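Local coordinates for glutathione synthetase-like effector 30 (Gpa-GSS30-apo) (Globodera pallida, PDB 5OET), which is a plant-parasitic nematode effector derived from glutathione synthetase, the enzyme that joins glycine to gamma-glutamylcysteine at the expense of ATP, and probably has a changed role, at residues A[85-90]-A[198-203]; A[91-96]-A[202-207]; A[246-251]-A[306-311]. All blocks are in the same frame, centred on the assembly; numbering follows the deposited sequence.

Contact 1 (A[85-90]-A[198-203]); sequences QFLPLS and PRFSRL
Leu89 on strand 83-90 and Phe200 on helix 196-210 have the closest pair of CA atoms, yet these are still 8.2 Å apart, so the gap between the two backbones is bridged by side chains. Phe200 spans most of it. Its CG lies beside the backbone N and opposite the carbonyl carbon (chi1 -82°), which sends the ring out from the helix until its far end reaches Leu87 and Leu89, the two leucines that flank Pro88.

Leu87 arrives at the ring edge, in the plane: its CB is 3.9 Å from Phe200 CZ, and one of its methyls, CD1, lies 4.2 Å from Phe200 CE2. The two side chains meet nearly at right angles. Leu89 approaches the ring obliquely, with its CB 3.6 Å from Phe200 CE1. The same leucine has a second partner on the helix, its methyl CD2 standing 4.0 Å from Leu203 CD2. Leu203 can meet it because its CG is anti to the backbone N (chi1 179°), and the branch beyond reaches back to the strand. Phe200 and Leu203 are three residues apart, so they emerge from the same side of the helix, and Leu89 touches both.

Other parts of the fold close around these side chains: the ring of Tyr519 meets that of Phe200 with the planes only about 10° apart, Val459 packs against Leu89, and Trp57 of helix 44-59 against Leu203. The side-chain contacts between the segments are apolar, and all the residues that make them are buried. This is helix-on-sheet packing: helix 196-210 lays its hydrophobic side against the mixed sheet in which strand 83-90 pairs antiparallel with strands 64-67 and 454-459, within a protein of the eukaryotic glutathione synthetase family.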
# COMPACT_ATOMS: atom_id res chain seq x y z
N GLN A 85 1.63 9.65 -5.24
CA GLN A 85 1.20 9.30 -6.58
C GLN A 85 1.71 7.91 -6.91
O GLN A 85 2.77 7.54 -6.43
CB GLN A 85 1.75 10.31 -7.61
CG GLN A 85 1.10 10.23 -8.97
CD GLN A 85 -0.42 10.35 -8.90
OE1 GLN A 85 -1.13 9.35 -8.69
NE2 GLN A 85 -0.92 11.58 -9.08
N PHE A 86 0.97 7.15 -7.72
CA PHE A 86 1.38 5.78 -8.07
C PHE A 86 2.50 5.84 -9.10
O PHE A 86 2.66 6.84 -9.80
CB PHE A 86 0.23 4.85 -8.52
CG PHE A 86 -0.34 5.17 -9.89
CD1 PHE A 86 -1.36 6.12 -10.04
CD2 PHE A 86 0.13 4.50 -11.01
CE1 PHE A 86 -1.86 6.42 -11.30
CE2 PHE A 86 -0.38 4.79 -12.25
CZ PHE A 86 -1.37 5.75 -12.40
N LEU A 87 3.28 4.76 -9.15
CA LEU A 87 4.43 4.68 -10.03
C LEU A 87 3.99 4.16 -11.39
O LEU A 87 3.26 3.18 -11.47
CB LEU A 87 5.46 3.73 -9.43
CG LEU A 87 6.10 4.15 -8.10
CD1 LEU A 87 6.97 3.03 -7.53
CD2 LEU A 87 6.91 5.42 -8.23
N PRO A 88 4.44 4.80 -12.48
CA PRO A 88 4.00 4.28 -13.77
C PRO A 88 4.45 2.82 -14.01
O PRO A 88 5.56 2.44 -13.66
CB PRO A 88 4.64 5.25 -14.77
CG PRO A 88 5.84 5.75 -14.07
CD PRO A 88 5.37 5.92 -12.65
N LEU A 89 3.57 2.06 -14.63
CA LEU A 89 3.66 0.61 -14.72
C LEU A 89 3.15 0.13 -16.07
O LEU A 89 2.35 0.80 -16.74
CB LEU A 89 2.85 -0.03 -13.60
CG LEU A 89 1.34 0.34 -13.51
CD1 LEU A 89 0.46 -0.73 -14.15
CD2 LEU A 89 0.86 0.55 -12.08
N SER A 90 3.63 -1.03 -16.48
CA SER A 90 3.07 -1.69 -17.63
C SER A 90 1.87 -2.46 -17.08
O SER A 90 1.90 -2.92 -15.93
CB SER A 90 4.08 -2.64 -18.25
OG SER A 90 4.48 -3.61 -17.30
N PRO A 198 8.97 -6.49 -5.25
CA PRO A 198 8.04 -7.59 -4.91
C PRO A 198 6.55 -7.25 -5.10
O PRO A 198 5.73 -8.15 -5.29
CB PRO A 198 8.32 -7.82 -3.42
CG PRO A 198 8.80 -6.49 -2.95
CD PRO A 198 9.66 -5.99 -4.06
N ARG A 199 6.22 -5.97 -5.03
CA ARG A 199 4.86 -5.50 -5.20
C ARG A 199 4.41 -5.47 -6.66
O ARG A 199 3.26 -5.82 -6.94
CB ARG A 199 4.68 -4.12 -4.57
CG ARG A 199 4.67 -4.16 -3.05
CD ARG A 199 5.09 -2.82 -2.47
NE ARG A 199 4.84 -2.86 -1.04
CZ ARG A 199 5.68 -3.35 -0.13
NH1 ARG A 199 6.90 -3.81 -0.45
NH2 ARG A 199 5.29 -3.36 1.15
N PHE A 200 5.27 -5.05 -7.58
CA PHE A 200 4.95 -5.11 -9.01
C PHE A 200 4.81 -6.56 -9.44
O PHE A 200 3.92 -6.91 -10.22
CB PHE A 200 5.98 -4.37 -9.88
CG PHE A 200 5.74 -2.90 -9.94
CD1 PHE A 200 4.56 -2.41 -10.48
CD2 PHE A 200 6.68 -1.99 -9.43
CE1 PHE A 200 4.30 -1.05 -10.51
CE2 PHE A 200 6.42 -0.62 -9.46
CZ PHE A 200 5.22 -0.16 -10.00
N SER A 201 5.70 -7.39 -8.93
CA SER A 201 5.66 -8.82 -9.15
C SER A 201 4.28 -9.36 -8.79
O SER A 201 3.65 -10.03 -9.60
CB SER A 201 6.78 -9.49 -8.33
OG SER A 201 6.93 -10.85 -8.60
N ARG A 202 3.79 -9.02 -7.60
CA ARG A 202 2.43 -9.40 -7.17
C ARG A 202 1.32 -8.77 -8.02
O ARG A 202 0.30 -9.42 -8.28
CB ARG A 202 2.18 -9.08 -5.67
CG ARG A 202 2.86 -10.06 -4.71
CD ARG A 202 2.33 -9.98 -3.28
NE ARG A 202 2.57 -8.64 -2.71
CZ ARG A 202 1.67 -7.88 -2.07
NH1 ARG A 202 0.42 -8.31 -1.82
NH2 ARG A 202 2.05 -6.66 -1.63
N LEU A 203 1.51 -7.51 -8.41
CA LEU A 203 0.53 -6.81 -9.24
C LEU A 203 0.27 -7.57 -10.53
O LEU A 203 -0.87 -7.82 -10.88
CB LEU A 203 0.99 -5.38 -9.60
CG LEU A 203 0.04 -4.57 -10.49
CD1 LEU A 203 -1.41 -4.64 -10.02
CD2 LEU A 203 0.51 -3.13 -10.58

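Contact 2 (A[91-96]-A[202-207]); sequences LYPSPF and RLHRRM
Tyr92 and His204 bring the backbones closest, CA to CA 5.9 Å, where the loop after strand 83-90 passes directly beside helix 196-210. The tight approach lets the flat imidazole of His204 slip under the Tyr92-Pro93 peptide link. Tyr92 C sits 4.0 Å above the ring plane over its centre, and Pro93 N lies over the same face toward the rim. The pyrrolidine of Pro93 runs antiparallel to the histidine side chain, its CB 3.9 Å from His204 ND1. Both ring nitrogens are held from outside the pair, ND1 by the hydroxyl of Ser521 and NE2 bonded to Ser90, which fixes the rotation of the imidazole.

Met207, one turn on, fills the next position. Its chain is bent at chi2 (-51°) and again at chi3 (-76°), and it lies against Leu91: CG is 3.5 Å from Leu91 O, and the terminal CE meets Leu91 CD1 at 3.8 Å. The phenol ring of Tyr92 crosses it, CE1 lying 3.9 Å from Met207 CB, while Met207 O comes in at the ring edge.

Around this site, helix 44-59 packs Ala54 on Leu91 and Asp53 on Met207, His457 of strand 454-459 touches Leu91 and Tyr92, and strand 517-524 backs Pro93. The guanidinium of Arg206 forms salt bridges with Asp53 and with Glu270 of the second subunit.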
# COMPACT_ATOMS: atom_id res chain seq x y z
N LEU A 91 0.82 -2.58 -17.90
CA LEU A 91 -0.41 -3.21 -17.45
C LEU A 91 -0.21 -4.72 -17.23
O LEU A 91 -0.73 -5.30 -16.26
CB LEU A 91 -1.53 -2.98 -18.45
CG LEU A 91 -2.95 -3.44 -18.06
CD1 LEU A 91 -3.44 -2.84 -16.76
CD2 LEU A 91 -3.94 -3.07 -19.15
N TYR A 92 0.56 -5.32 -18.13
CA TYR A 92 0.79 -6.75 -18.13
C TYR A 92 2.28 -6.97 -18.17
O TYR A 92 3.05 -6.09 -18.60
CB TYR A 92 0.11 -7.41 -19.34
CG TYR A 92 -1.39 -7.51 -19.19
CD1 TYR A 92 -1.95 -8.42 -18.30
CD2 TYR A 92 -2.26 -6.68 -19.92
CE1 TYR A 92 -3.32 -8.51 -18.13
CE2 TYR A 92 -3.65 -6.76 -19.76
CZ TYR A 92 -4.18 -7.68 -18.85
OH TYR A 92 -5.54 -7.81 -18.67
N PRO A 93 2.72 -8.15 -17.71
CA PRO A 93 4.15 -8.42 -17.72
C PRO A 93 4.63 -8.60 -19.15
O PRO A 93 3.92 -9.18 -19.96
CB PRO A 93 4.30 -9.68 -16.88
CG PRO A 93 2.96 -10.31 -16.83
CD PRO A 93 1.94 -9.26 -17.15
N SER A 94 5.80 -8.05 -19.47
CA SER A 94 6.34 -8.11 -20.83
C SER A 94 7.01 -9.47 -21.01
O SER A 94 7.61 -9.98 -20.05
CB SER A 94 7.36 -6.99 -21.07
OG SER A 94 6.72 -5.72 -21.13
N PRO A 95 6.91 -10.06 -22.21
CA PRO A 95 7.56 -11.36 -22.42
C PRO A 95 9.09 -11.25 -22.45
O PRO A 95 9.64 -10.23 -22.89
CB PRO A 95 7.02 -11.82 -23.77
CG PRO A 95 6.59 -10.57 -24.45
CD PRO A 95 6.13 -9.64 -23.38
N PHE A 96 9.76 -12.29 -21.98
CA PHE A 96 11.21 -12.31 -21.86
C PHE A 96 11.66 -13.78 -21.96
O PHE A 96 11.03 -14.67 -21.37
CB PHE A 96 11.66 -11.65 -20.52
CG PHE A 96 13.10 -11.20 -20.51
CD1 PHE A 96 13.46 -9.96 -21.02
CD2 PHE A 96 14.11 -12.04 -20.03
CE1 PHE A 96 14.80 -9.56 -21.04
CE2 PHE A 96 15.45 -11.64 -20.05
CZ PHE A 96 15.79 -10.40 -20.55
N ARG A 202 3.79 -9.02 -7.60
CA ARG A 202 2.43 -9.40 -7.17
C ARG A 202 1.32 -8.77 -8.02
O ARG A 202 0.30 -9.42 -8.28
CB ARG A 202 2.18 -9.08 -5.67
CG ARG A 202 2.86 -10.06 -4.71
CD ARG A 202 2.33 -9.98 -3.28
NE ARG A 202 2.57 -8.64 -2.71
CZ ARG A 202 1.67 -7.88 -2.07
NH1 ARG A 202 0.42 -8.31 -1.82
NH2 ARG A 202 2.05 -6.66 -1.63
N LEU A 203 1.51 -7.51 -8.41
CA LEU A 203 0.53 -6.81 -9.24
C LEU A 203 0.27 -7.57 -10.53
O LEU A 203 -0.87 -7.82 -10.88
CB LEU A 203 0.99 -5.38 -9.60
CG LEU A 203 0.04 -4.57 -10.49
CD1 LEU A 203 -1.41 -4.64 -10.02
CD2 LEU A 203 0.51 -3.13 -10.58
N HIS A 204 1.36 -7.92 -11.21
CA HIS A 204 1.28 -8.56 -12.51
C HIS A 204 0.85 -10.00 -12.45
O HIS A 204 0.23 -10.47 -13.39
CB HIS A 204 2.60 -8.43 -13.25
CG HIS A 204 2.84 -7.08 -13.82
ND1 HIS A 204 4.06 -6.70 -14.34
CD2 HIS A 204 2.02 -6.02 -13.97
CE1 HIS A 204 3.97 -5.46 -14.78
NE2 HIS A 204 2.75 -5.02 -14.57
N ARG A 205 1.17 -10.72 -11.38
CA ARG A 205 0.66 -12.09 -11.22
C ARG A 205 -0.87 -12.06 -11.11
O ARG A 205 -1.56 -12.94 -11.60
CB ARG A 205 1.29 -12.78 -10.02
CG ARG A 205 1.04 -14.28 -9.94
CD ARG A 205 1.50 -14.91 -8.61
NE ARG A 205 2.82 -14.39 -8.22
CZ ARG A 205 4.00 -14.87 -8.62
NH1 ARG A 205 4.09 -15.93 -9.43
NH2 ARG A 205 5.11 -14.28 -8.20
N ARG A 206 -1.37 -11.01 -10.47
CA ARG A 206 -2.78 -10.81 -10.26
C ARG A 206 -3.50 -10.46 -11.57
O ARG A 206 -4.54 -11.03 -11.85
CB ARG A 206 -2.98 -9.72 -9.20
CG ARG A 206 -4.42 -9.49 -8.77
CD ARG A 206 -4.54 -8.27 -7.86
NE ARG A 206 -5.91 -7.75 -7.97
CZ ARG A 206 -6.32 -6.81 -8.83
NH1 ARG A 206 -5.48 -6.19 -9.67
NH2 ARG A 206 -7.61 -6.47 -8.82
N MET A 207 -2.95 -9.53 -12.35
CA MET A 207 -3.55 -9.15 -13.65
C MET A 207 -3.64 -10.33 -14.61
O MET A 207 -4.68 -10.57 -15.24
CB MET A 207 -2.74 -8.05 -14.35
CG MET A 207 -2.54 -6.76 -13.58
SD MET A 207 -4.08 -6.11 -12.93
CE MET A 207 -4.81 -5.44 -14.43

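Contact 3 (A[246-251]-A[306-311]); sequences VILFLH and FVVAVV
Val246 can be followed outward from CB, which is 4.0 Å from Val307 O. Its CG1 branch, beside the backbone N, stands 3.9 Å from Phe306 CD1, the two side chains crossing at nearly a right angle. The other branch, CG2, lies 3.6 Å from Val307 O and 3.8 Å from Val308 CG2.

The backbone of Val246 is gripped at both ends: its N donates to Val307 O, and its carbonyl accepts from Ala309 N, each bond 2.9 Å long. Strand 306-308 crosses strand 246-251 at -67°, and at Ala309 the chain turns a corner. Beyond it the parallel pairing resumes with Leu248 N to Val310 O, an almost straight bond. The register slips by one residue here, since Val246 pairs with Val308 but Leu248 with Val311.

Val308 CG1 reaches across to the other strand, 3.7 Å from Leu248 CB, and Leu248 and Val311 lie side by side on that same face, with Leu250 CD2 4.1 Å from Val311 CG1. Ile247 and Val310 point together to the opposite face.

That second face is covered by helix 225-240, through Trp237, Leu233 and Ala236, and by Leu269 of helix 259-270. Strand 279-283 flanks strand 246-251 as a further parallel neighbour, joined to it through helix 259-270 in a beta-alpha-beta crossover.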
# COMPACT_ATOMS: atom_id res chain seq x y z
N VAL A 246 21.73 0.37 16.89
CA VAL A 246 20.65 0.70 15.96
C VAL A 246 21.16 0.65 14.55
O VAL A 246 22.35 0.77 14.30
CB VAL A 246 20.10 2.15 16.17
CG1 VAL A 246 19.72 2.38 17.63
CG2 VAL A 246 21.06 3.25 15.67
N ILE A 247 20.23 0.55 13.62
CA ILE A 247 20.52 0.66 12.22
C ILE A 247 20.07 2.06 11.73
O ILE A 247 18.92 2.46 11.94
CB ILE A 247 19.79 -0.44 11.45
CG1 ILE A 247 20.38 -1.80 11.81
CG2 ILE A 247 19.91 -0.20 9.96
CD1 ILE A 247 19.50 -2.95 11.38
N LEU A 248 20.98 2.78 11.08
CA LEU A 248 20.72 4.13 10.64
C LEU A 248 20.30 4.13 9.19
O LEU A 248 21.00 3.55 8.34
CB LEU A 248 21.96 4.98 10.82
CG LEU A 248 21.79 6.50 10.83
CD1 LEU A 248 20.92 6.94 12.00
CD2 LEU A 248 23.18 7.14 10.92
N PHE A 249 19.14 4.73 8.91
CA PHE A 249 18.69 4.97 7.54
C PHE A 249 18.95 6.44 7.29
O PHE A 249 18.31 7.33 7.92
CB PHE A 249 17.21 4.62 7.35
CG PHE A 249 16.95 3.15 7.28
CD1 PHE A 249 17.11 2.34 8.39
CD2 PHE A 249 16.56 2.56 6.11
CE1 PHE A 249 16.87 0.96 8.34
CE2 PHE A 249 16.30 1.18 6.05
CZ PHE A 249 16.48 0.38 7.17
N LEU A 250 19.91 6.70 6.40
CA LEU A 250 20.33 8.04 6.06
C LEU A 250 19.70 8.44 4.72
O LEU A 250 19.96 7.81 3.70
CB LEU A 250 21.85 8.07 5.97
CG LEU A 250 22.60 9.37 6.20
CD1 LEU A 250 22.20 10.01 7.52
CD2 LEU A 250 24.08 9.08 6.19
N HIS A 251 18.85 9.48 4.75
CA HIS A 251 18.13 9.95 3.56
C HIS A 251 18.54 11.37 3.22
O HIS A 251 19.13 12.05 4.02
CB HIS A 251 16.62 9.87 3.80
CG HIS A 251 16.10 8.48 3.76
ND1 HIS A 251 15.54 7.95 2.63
CD2 HIS A 251 16.11 7.48 4.68
CE1 HIS A 251 15.21 6.69 2.85
NE2 HIS A 251 15.58 6.37 4.07
N PHE A 306 23.07 6.31 21.29
CA PHE A 306 22.88 5.08 20.54
C PHE A 306 24.05 4.79 19.63
O PHE A 306 24.40 5.61 18.80
CB PHE A 306 21.60 5.16 19.72
CG PHE A 306 20.37 5.18 20.56
CD1 PHE A 306 19.92 4.02 21.19
CD2 PHE A 306 19.66 6.37 20.75
CE1 PHE A 306 18.79 4.04 21.99
CE2 PHE A 306 18.52 6.39 21.56
CZ PHE A 306 18.09 5.22 22.17
N VAL A 307 24.62 3.60 19.80
CA VAL A 307 25.66 3.12 18.92
C VAL A 307 24.97 2.67 17.63
O VAL A 307 23.86 2.16 17.64
CB VAL A 307 26.52 2.02 19.59
CG1 VAL A 307 27.67 1.61 18.69
CG2 VAL A 307 27.08 2.54 20.91
N VAL A 308 25.61 2.95 16.50
CA VAL A 308 25.04 2.64 15.20
C VAL A 308 25.86 1.50 14.65
O VAL A 308 27.06 1.64 14.44
CB VAL A 308 25.11 3.85 14.25
CG1 VAL A 308 24.63 3.48 12.87
CG2 VAL A 308 24.29 5.02 14.78
N ALA A 309 25.20 0.36 14.43
CA ALA A 309 25.83 -0.85 13.90
C ALA A 309 25.99 -0.80 12.38
O ALA A 309 27.02 -1.22 11.84
CB ALA A 309 25.04 -2.08 14.30
N VAL A 310 24.97 -0.30 11.69
CA VAL A 310 24.91 -0.27 10.23
C VAL A 310 24.46 1.11 9.80
O VAL A 310 23.47 1.59 10.31
CB VAL A 310 23.86 -1.26 9.71
CG1 VAL A 310 23.85 -1.30 8.18
CG2 VAL A 310 24.11 -2.64 10.30
N VAL A 311 25.17 1.72 8.86
CA VAL A 311 24.66 2.93 8.22
C VAL A 311 24.14 2.57 6.83
O VAL A 311 24.91 2.36 5.90
CB VAL A 311 25.69 4.06 8.15
CG1 VAL A 311 25.09 5.27 7.44
CG2 VAL A 311 26.09 4.47 9.54

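Overall arrangement
Contacts 1 and 2 are successive stations on one helix. Both use helix 196-210, share Arg202 and Leu203, and have centres 9 Å apart; they touch where His204 NE2 of contact 2 lies 2.6 Å from Ser90 O of contact 1. Together they seat the helix on the large mixed sheet. Contact 3 belongs to a different sheet and follows later in the chain. Its centre lies 29 Å from that of contact 1 and 36 Å from that of contact 2, with nearest atoms about 12 and 18 Å away. The magnesium ion sits elsewhere, at His406 and Glu426, which belong to none of the three contacts.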